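Local atomic coordinates of chloromuconate cycloisomerase (Rhodococcus opacus, PDB entry 4M0X), a protein that belongs to the enolase superfamily, joining an N-terminal capping domain to a TIM-barrel-like domain that holds a manganese ion. Residues Gln91-Leu96 with Ala105-Ala110; Ser163-Met168 with Val220-Ile225; Asp182-Ile187 with Ala214-Thr219. One frame throughout, in Å; residues are numbered along the deposited sequence.

Interaction 1 (Gln91-Leu96 with Ala105-Ala110)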
loop_
_atom_site.group_PDB
_atom_site.type_symbol
_atom_site.label_atom_id
_atom_site.label_comp_id
_atom_site.label_asym_id
_atom_site.label_seq_id
_atom_site.Cartn_x
_atom_site.Cartn_y
_atom_site.Cartn_z
ATOM N N GLN A 91 -1.626 11.191 34.755
ATOM C CA GLN A 91 -2.883 10.772 34.148
ATOM C C GLN A 91 -4.043 11.648 34.625
ATOM O O GLN A 91 -4.944 11.963 33.854
ATOM C CB GLN A 91 -3.167 9.307 34.400
ATOM C CG GLN A 91 -4.391 8.810 33.649
ATOM C CD GLN A 91 -4.546 7.303 33.705
ATOM O OE1 GLN A 91 -3.600 6.577 34.038
ATOM N NE2 GLN A 91 -5.744 6.817 33.370
ATOM N N SER A 92 -4.005 12.051 35.890
ATOM C CA SER A 92 -4.985 12.977 36.426
ATOM C C SER A 92 -5.009 14.243 35.611
ATOM O O SER A 92 -6.064 14.662 35.143
ATOM C CB SER A 92 -4.658 13.307 37.864
ATOM O OG SER A 92 -4.866 12.185 38.708
ATOM N N MET A 93 -3.836 14.832 35.412
ATOM C CA MET A 93 -3.734 16.096 34.679
ATOM C C MET A 93 -4.322 15.991 33.261
ATOM O O MET A 93 -5.051 16.898 32.789
ATOM C CB MET A 93 -2.295 16.600 34.681
ATOM C CG MET A 93 -1.786 17.105 36.039
ATOM S SD MET A 93 -0.093 17.757 35.891
ATOM C CE MET A 93 0.915 16.271 35.855
ATOM N N ASP A 94 -4.057 14.859 32.605
ATOM C CA ASP A 94 -4.585 14.573 31.261
ATOM C C ASP A 94 -6.087 14.489 31.277
ATOM O O ASP A 94 -6.745 14.967 30.361
ATOM C CB ASP A 94 -4.023 13.265 30.722
ATOM C CG ASP A 94 -2.556 13.369 30.321
ATOM O OD1 ASP A 94 -1.946 14.483 30.312
ATOM O OD2 ASP A 94 -2.016 12.295 30.006
ATOM N N GLY A 95 -6.615 13.884 32.327
ATOM C CA GLY A 95 -8.048 13.775 32.536
ATOM C C GLY A 95 -8.770 15.094 32.716
ATOM O O GLY A 95 -9.923 15.195 32.330
ATOM N N LEU A 96 -8.108 16.104 33.288
ATOM C CA LEU A 96 -8.720 17.458 33.414
ATOM C C LEU A 96 -8.374 18.416 32.287
ATOM O O LEU A 96 -9.205 19.243 31.914
ATOM C CB LEU A 96 -8.377 18.163 34.742
ATOM C CG LEU A 96 -8.576 17.382 36.030
ATOM C CD1 LEU A 96 -8.302 18.260 37.233
ATOM C CD2 LEU A 96 -9.976 16.781 36.075
ATOM N N ALA A 105 4.387 19.655 31.895
ATOM C CA ALA A 105 5.836 19.412 32.037
ATOM C C ALA A 105 6.439 20.058 33.275
ATOM O O ALA A 105 7.255 19.434 33.941
ATOM C CB ALA A 105 6.601 19.842 30.796
ATOM N N ALA A 106 6.031 21.279 33.605
ATOM C CA ALA A 106 6.657 21.983 34.723
ATOM C C ALA A 106 6.313 21.310 36.052
ATOM O O ALA A 106 7.184 21.167 36.917
ATOM C CB ALA A 106 6.277 23.451 34.731
ATOM N N ILE A 107 5.054 20.874 36.185
ATOM C CA ILE A 107 4.591 20.077 37.324
ATOM C C ILE A 107 5.188 18.665 37.383
ATOM O O ILE A 107 5.709 18.248 38.432
ATOM C CB ILE A 107 3.094 19.923 37.279
ATOM C CG1 ILE A 107 2.469 21.297 37.407
ATOM C CG2 ILE A 107 2.624 18.949 38.356
ATOM C CD1 ILE A 107 0.948 21.307 37.479
ATOM N N GLU A 108 5.068 17.903 36.288
ATOM C CA GLU A 108 5.597 16.536 36.272
ATOM C C GLU A 108 7.071 16.619 36.628
ATOM O O GLU A 108 7.573 15.827 37.408
ATOM C CB GLU A 108 5.394 15.861 34.904
ATOM C CG GLU A 108 5.702 14.352 34.858
ATOM C CD GLU A 108 7.027 14.007 34.179
ATOM O OE1 GLU A 108 7.964 14.810 34.270
ATOM O OE2 GLU A 108 7.160 12.928 33.552
ATOM N N THR A 109 7.749 17.619 36.080
ATOM C CA THR A 109 9.183 17.778 36.238
ATOM C C THR A 109 9.543 18.208 37.689
ATOM O O THR A 109 10.404 17.620 38.333
ATOM C CB THR A 109 9.669 18.683 35.068
ATOM O OG1 THR A 109 10.616 17.979 34.280
ATOM C CG2 THR A 109 10.174 20.068 35.441
ATOM N N ALA A 110 8.842 19.202 38.226
ATOM C CA ALA A 110 9.022 19.589 39.616
ATOM C C ALA A 110 8.852 18.392 40.530
ATOM O O ALA A 110 9.628 18.222 41.471
ATOM C CB ALA A 110 8.037 20.669 39.998
#

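Interaction 2 (Ser163-Met168 with Val220-Ile225). With MN (manganese (II) ion), chain C.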
loop_
_atom_site.group_PDB
_atom_site.type_symbol
_atom_site.label_atom_id
_atom_site.label_comp_id
_atom_site.label_asym_id
_atom_site.label_seq_id
_atom_site.Cartn_x
_atom_site.Cartn_y
_atom_site.Cartn_z
ATOM N N SER A 163 29.662 21.921 15.933
ATOM C CA SER A 163 28.281 21.604 15.573
ATOM C C SER A 163 27.377 22.836 15.644
ATOM O O SER A 163 27.367 23.555 16.651
ATOM C CB SER A 163 27.755 20.476 16.466
ATOM O OG SER A 163 26.686 19.797 15.842
ATOM N N PHE A 164 26.628 23.088 14.572
ATOM C CA PHE A 164 25.843 24.349 14.462
ATOM C C PHE A 164 24.412 24.219 13.933
ATOM O O PHE A 164 24.059 23.249 13.243
ATOM C CB PHE A 164 26.607 25.411 13.649
ATOM C CG PHE A 164 28.017 25.575 14.096
ATOM C CD1 PHE A 164 29.022 24.742 13.591
ATOM C CD2 PHE A 164 28.337 26.499 15.072
ATOM C CE1 PHE A 164 30.327 24.855 14.038
ATOM C CE2 PHE A 164 29.644 26.614 15.526
ATOM C CZ PHE A 164 30.642 25.804 15.004
ATOM N N LYS A 165 23.602 25.215 14.280
ATOM C CA LYS A 165 22.226 25.302 13.832
ATOM C C LYS A 165 21.978 26.707 13.381
ATOM O O LYS A 165 22.395 27.655 14.064
ATOM C CB LYS A 165 21.266 24.966 14.979
ATOM C CG LYS A 165 19.843 24.672 14.555
ATOM C CD LYS A 165 19.083 24.158 15.761
ATOM C CE LYS A 165 17.589 24.198 15.536
ATOM N NZ LYS A 165 16.853 24.224 16.822
ATOM N N PHE A 166 21.304 26.835 12.242
ATOM C CA PHE A 166 20.853 28.120 11.737
ATOM C C PHE A 166 19.367 28.239 11.920
ATOM O O PHE A 166 18.597 27.406 11.411
ATOM C CB PHE A 166 21.168 28.266 10.254
ATOM C CG PHE A 166 22.596 28.547 9.977
ATOM C CD1 PHE A 166 23.052 29.846 9.929
ATOM C CD2 PHE A 166 23.482 27.514 9.773
ATOM C CE1 PHE A 166 24.385 30.106 9.679
ATOM C CE2 PHE A 166 24.807 27.760 9.502
ATOM C CZ PHE A 166 25.265 29.057 9.461
ATOM N N LYS A 167 18.953 29.262 12.657
ATOM C CA LYS A 167 17.533 29.436 12.893
ATOM C C LYS A 167 17.040 30.131 11.630
ATOM O O LYS A 167 17.729 31.009 11.121
ATOM C CB LYS A 167 17.273 30.232 14.178
ATOM C CG LYS A 167 16.146 29.668 15.036
ATOM C CD LYS A 167 16.641 28.830 16.229
ATOM C CE LYS A 167 15.845 27.519 16.444
ATOM N NZ LYS A 167 14.434 27.449 15.923
ATOM N N MET A 168 15.899 29.687 11.090
ATOM C CA MET A 168 15.373 30.184 9.791
ATOM C C MET A 168 13.876 30.482 9.818
ATOM O O MET A 168 13.194 30.231 10.810
ATOM C CB MET A 168 15.706 29.203 8.642
ATOM C CG MET A 168 17.197 29.136 8.343
ATOM S SD MET A 168 17.787 28.275 6.871
ATOM C CE MET A 168 16.972 29.190 5.579
ATOM N N VAL A 220 21.584 18.519 8.248
ATOM C CA VAL A 220 20.312 18.030 8.732
ATOM C C VAL A 220 19.287 19.110 8.459
ATOM O O VAL A 220 19.605 20.310 8.500
ATOM C CB VAL A 220 20.357 17.708 10.258
ATOM C CG1 VAL A 220 18.963 17.387 10.794
ATOM C CG2 VAL A 220 21.305 16.547 10.570
ATOM N N ALA A 221 18.059 18.699 8.177
ATOM C CA ALA A 221 17.011 19.680 8.029
ATOM C C ALA A 221 15.978 19.449 9.108
ATOM O O ALA A 221 15.323 18.412 9.153
ATOM C CB ALA A 221 16.392 19.613 6.653
ATOM N N GLU A 222 15.857 20.423 9.995
ATOM C CA GLU A 222 14.896 20.332 11.039
ATOM C C GLU A 222 13.581 20.892 10.529
ATOM O O GLU A 222 13.575 21.858 9.795
ATOM C CB GLU A 222 15.376 21.076 12.288
ATOM C CG GLU A 222 14.695 20.551 13.549
ATOM C CD GLU A 222 14.910 21.399 14.785
ATOM O OE1 GLU A 222 16.033 21.946 14.931
ATOM O OE2 GLU A 222 13.959 21.478 15.607
ATOM N N GLN A 223 12.474 20.251 10.911
ATOM C CA GLN A 223 11.125 20.671 10.572
ATOM C C GLN A 223 11.063 21.672 9.447
ATOM O O GLN A 223 10.830 22.853 9.684
ATOM C CB GLN A 223 10.446 21.286 11.787
ATOM C CG GLN A 223 8.931 21.357 11.627
ATOM C CD GLN A 223 8.324 19.986 11.631
ATOM O OE1 GLN A 223 8.602 19.177 12.525
ATOM N NE2 GLN A 223 7.515 19.697 10.620
ATOM N N PRO A 224 11.283 21.229 8.203
ATOM C CA PRO A 224 11.282 22.291 7.174
ATOM C C PRO A 224 9.865 22.751 6.779
ATOM O O PRO A 224 9.627 23.938 6.570
ATOM C CB PRO A 224 12.006 21.648 5.999
ATOM C CG PRO A 224 11.847 20.185 6.213
ATOM C CD PRO A 224 11.716 19.923 7.685
ATOM N N ILE A 225 8.934 21.815 6.684
ATOM C CA ILE A 225 7.575 22.134 6.293
ATOM C C ILE A 225 6.653 21.986 7.495
ATOM O O ILE A 225 7.100 21.536 8.560
ATOM C CB ILE A 225 7.113 21.284 5.091
ATOM C CG1 ILE A 225 7.170 19.789 5.382
ATOM C CG2 ILE A 225 7.991 21.574 3.891
ATOM C CD1 ILE A 225 6.378 18.937 4.391
HETATM MN MN MN C . 13.074 23.377 16.095
HETATM O O HOH W 1 14.668 22.450 18.072
HETATM O O HOH W 2 11.224 25.021 16.396
HETATM O O HOH W 3 11.661 23.110 14.401
#

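Interaction 3 (Asp182-Ile187 with Ala214-Thr219)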
loop_
_atom_site.group_PDB
_atom_site.type_symbol
_atom_site.label_atom_id
_atom_site.label_comp_id
_atom_site.label_asym_id
_atom_site.label_seq_id
_atom_site.Cartn_x
_atom_site.Cartn_y
_atom_site.Cartn_z
ATOM N N ASP A 182 25.938 32.290 3.046
ATOM C CA ASP A 182 26.995 33.247 3.341
ATOM C C ASP A 182 27.814 32.775 4.506
ATOM O O ASP A 182 29.022 32.663 4.393
ATOM C CB ASP A 182 26.427 34.622 3.665
ATOM C CG ASP A 182 26.388 35.526 2.469
ATOM O OD1 ASP A 182 26.248 35.016 1.327
ATOM O OD2 ASP A 182 26.497 36.755 2.676
ATOM N N VAL A 183 27.145 32.483 5.616
ATOM C CA VAL A 183 27.817 32.097 6.852
ATOM C C VAL A 183 28.523 30.755 6.733
ATOM O O VAL A 183 29.566 30.550 7.335
ATOM C CB VAL A 183 26.838 32.032 8.017
ATOM C CG1 VAL A 183 27.576 31.628 9.279
ATOM C CG2 VAL A 183 26.146 33.375 8.198
ATOM N N LEU A 184 27.952 29.861 5.937
ATOM C CA LEU A 184 28.524 28.560 5.684
ATOM C C LEU A 184 29.852 28.638 4.943
ATOM O O LEU A 184 30.587 27.642 4.851
ATOM C CB LEU A 184 27.545 27.721 4.864
ATOM C CG LEU A 184 26.344 27.129 5.569
ATOM C CD1 LEU A 184 25.170 27.047 4.612
ATOM C CD2 LEU A 184 26.738 25.756 6.080
ATOM N N GLU A 185 30.155 29.806 4.391
ATOM C CA GLU A 185 31.414 29.973 3.677
ATOM C C GLU A 185 32.578 29.933 4.643
ATOM O O GLU A 185 33.584 29.280 4.360
ATOM C CB GLU A 185 31.429 31.254 2.870
ATOM C CG GLU A 185 30.622 31.115 1.603
ATOM C CD GLU A 185 30.981 32.145 0.560
ATOM O OE1 GLU A 185 31.131 33.338 0.935
ATOM O OE2 GLU A 185 31.091 31.755 -0.632
ATOM N N CYS A 186 32.408 30.604 5.789
ATOM C CA CYS A 186 33.400 30.595 6.880
ATOM C C CYS A 186 33.158 29.487 7.957
ATOM O O CYS A 186 33.539 29.652 9.121
ATOM C CB CYS A 186 33.549 32.012 7.503
ATOM S SG CYS A 186 33.933 33.355 6.336
ATOM N N ILE A 187 32.537 28.363 7.566
ATOM C CA ILE A 187 32.380 27.172 8.450
ATOM C C ILE A 187 33.069 25.980 7.813
ATOM O O ILE A 187 32.833 25.695 6.639
ATOM C CB ILE A 187 30.890 26.808 8.778
ATOM C CG1 ILE A 187 30.419 27.486 10.058
ATOM C CG2 ILE A 187 30.701 25.314 8.995
ATOM C CD1 ILE A 187 28.951 27.837 10.068
ATOM N N ALA A 214 22.350 21.685 1.180
ATOM C CA ALA A 214 23.056 20.440 1.504
ATOM C C ALA A 214 24.376 20.428 0.749
ATOM O O ALA A 214 25.409 20.023 1.289
ATOM C CB ALA A 214 22.218 19.217 1.170
ATOM N N ASP A 215 24.339 20.895 -0.498
ATOM C CA ASP A 215 25.552 21.068 -1.299
ATOM C C ASP A 215 26.577 21.957 -0.584
ATOM O O ASP A 215 27.758 21.666 -0.622
ATOM C CB ASP A 215 25.204 21.630 -2.683
ATOM C CG ASP A 215 24.475 20.617 -3.561
ATOM O OD1 ASP A 215 24.326 19.431 -3.144
ATOM O OD2 ASP A 215 24.037 21.013 -4.671
ATOM N N ALA A 216 26.109 23.014 0.080
ATOM C CA ALA A 216 26.989 23.935 0.821
ATOM C C ALA A 216 27.373 23.494 2.239
ATOM O O ALA A 216 28.038 24.231 2.955
ATOM C CB ALA A 216 26.373 25.324 0.867
ATOM N N GLY A 217 26.940 22.308 2.657
ATOM C CA GLY A 217 27.398 21.736 3.926
ATOM C C GLY A 217 26.360 21.555 5.015
ATOM O O GLY A 217 26.676 21.059 6.099
ATOM N N VAL A 218 25.121 21.962 4.739
ATOM C CA VAL A 218 24.034 21.737 5.685
ATOM C C VAL A 218 23.823 20.252 5.774
ATOM O O VAL A 218 23.782 19.560 4.761
ATOM C CB VAL A 218 22.728 22.436 5.292
ATOM C CG1 VAL A 218 21.563 21.870 6.093
ATOM C CG2 VAL A 218 22.873 23.917 5.534
ATOM N N THR A 219 23.654 19.790 7.002
ATOM C CA THR A 219 23.806 18.402 7.321
ATOM C C THR A 219 22.521 17.704 7.767
ATOM O O THR A 219 22.388 16.455 7.657
ATOM C CB THR A 219 24.961 18.269 8.303
ATOM O OG1 THR A 219 25.898 17.436 7.669
ATOM C CG2 THR A 219 24.581 17.630 9.632
#

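Interaction 1 (Gln91-Leu96 with Ala105-Ala110)
Among the residues that meet here, M93, I107 and E108, the flat side group is the E108 carboxylate, and it turns away from residues 91-96 and offers M93 neither a face nor an edge. The contact is a helix-helix packing in the N-terminal capping domain of the enolase superfamily, between helix 86-96 and the longer helix 101-118. E108 packs on I86 and S90, earlier in helix 86-96. E108 OE1 accepts from L278 N and OE2 from S279 N, so the carboxylate sits at the start of helix 278-291, where the helix end would probably stabilise its negative charge. What faces M93 is the apolar flank of I107. The thioether reaches across with chi2 extended at -177°, which carries SD to 3.9 Å from I107 CG2 and 4.0 Å from I107 CD1. The two side chains run at a slant to each other, the sulfur lying alongside the branches of the isoleucine. L74 of helix 63-74 touches both M93 and I107, and V77 and I78 border them, leaving the pair buried. A bend at chi3 (-78°) turns the methyl toward the backbone of E108, placing M93 CE 4.0 Å from I107 CG2 and 4.5 Å from E108 N.

Interaction 2 (Ser163-Met168 with Val220-Ile225)
The manganese site at the C-terminal ends of the strands of the TIM-barrel-like domain brings K165 and E222 together. K165 and K167, with F166 between them, follow the KxK pattern of the muconate lactonizing enzyme subgroup. E222 binds the metal through OE2 at 2.2 Å, with D196 and D247 as the other protein ligands; water 3 at 2.2 Å from manganese and water 2 at 2.5 Å add to the shell. The strands 163-167 and 220-222 are not neighbours, since strand 192-196 runs between them, and long side chains close the gap. K165 is extended throughout, its CG anti to the backbone N (chi1 -165°), and its chain meets that of E222 at about a right angle. NZ comes within salt-bridge distance of OE1, the oxygen not on the metal, although the placing of OE1 is doubtful; the stronger polar partner of NZ is E325. Water 1 bridges the pair, 3.1 Å from K165 NZ and 2.7 Å from E222 OE2, to which it probably donates. Next along the chain, Q223 OE1 accepts from the backbone N of the metal ligand D247, while Q223 NE2 donates to I225 O at 2.8 Å, nearly straight at 174°.

Interaction 3 (Asp182-Ile187 with Ala214-Thr219)
G217, beneath the end of the L184 side chain, donates its N to A214 O at 3.1 Å, part of a Schellman motif that terminates helix 203-215. The positive phi of G217 (115°) swings the chain out of the helix and on toward strand 220-222. L184 lies near the C-terminal end of helix 173-183, so the contact joins this helix end to the turn after the next barrel helix. The isobutyl group of L184 makes all the touches from the 182-187 side. CG stands anti to the carbonyl carbon (chi1 -76°), which directs the two methyls across to the turn at 216-218. CD2 comes 3.7 Å from A216 O and rests over the peptide beyond, 4.4 Å from G217 C. CD1 meets V218 CG2 at 4.0 Å, the two side chains crossing at about a right angle, and also reaches A216 CB at 4.3 Å. The interaction is apolar packing against a helix-capping turn, with L184 and V218 buried and A216 and G217 nearer the surface. Below the pair runs strand 192-196: both L184 and V218 press on V193, V218 also touches V195, and T219 is hydrogen-bonded through its backbone to V193, which ties that turn to the barrel wall.

How the interactions relate
Interaction 1 stands apart in the capping domain, its centre about 30 Å from that of interaction 2 and about 42 Å from that of interaction 3, on the other side of the chain's centre. Interactions 2 and 3 belong to the same beta-alpha units of the barrel: strand 163-167 leads to helix 173-183, and helix 203-215 leads to strand 220-222. They touch where F166 CZ packs 3.5 Å from V183 CG1. Interactions 1 and 2 are buried, interaction 3 only partly. Chemistry follows place: the two helix and turn contacts are apolar, whereas interaction 2, inside the barrel, gathers charged groups, waters and metal.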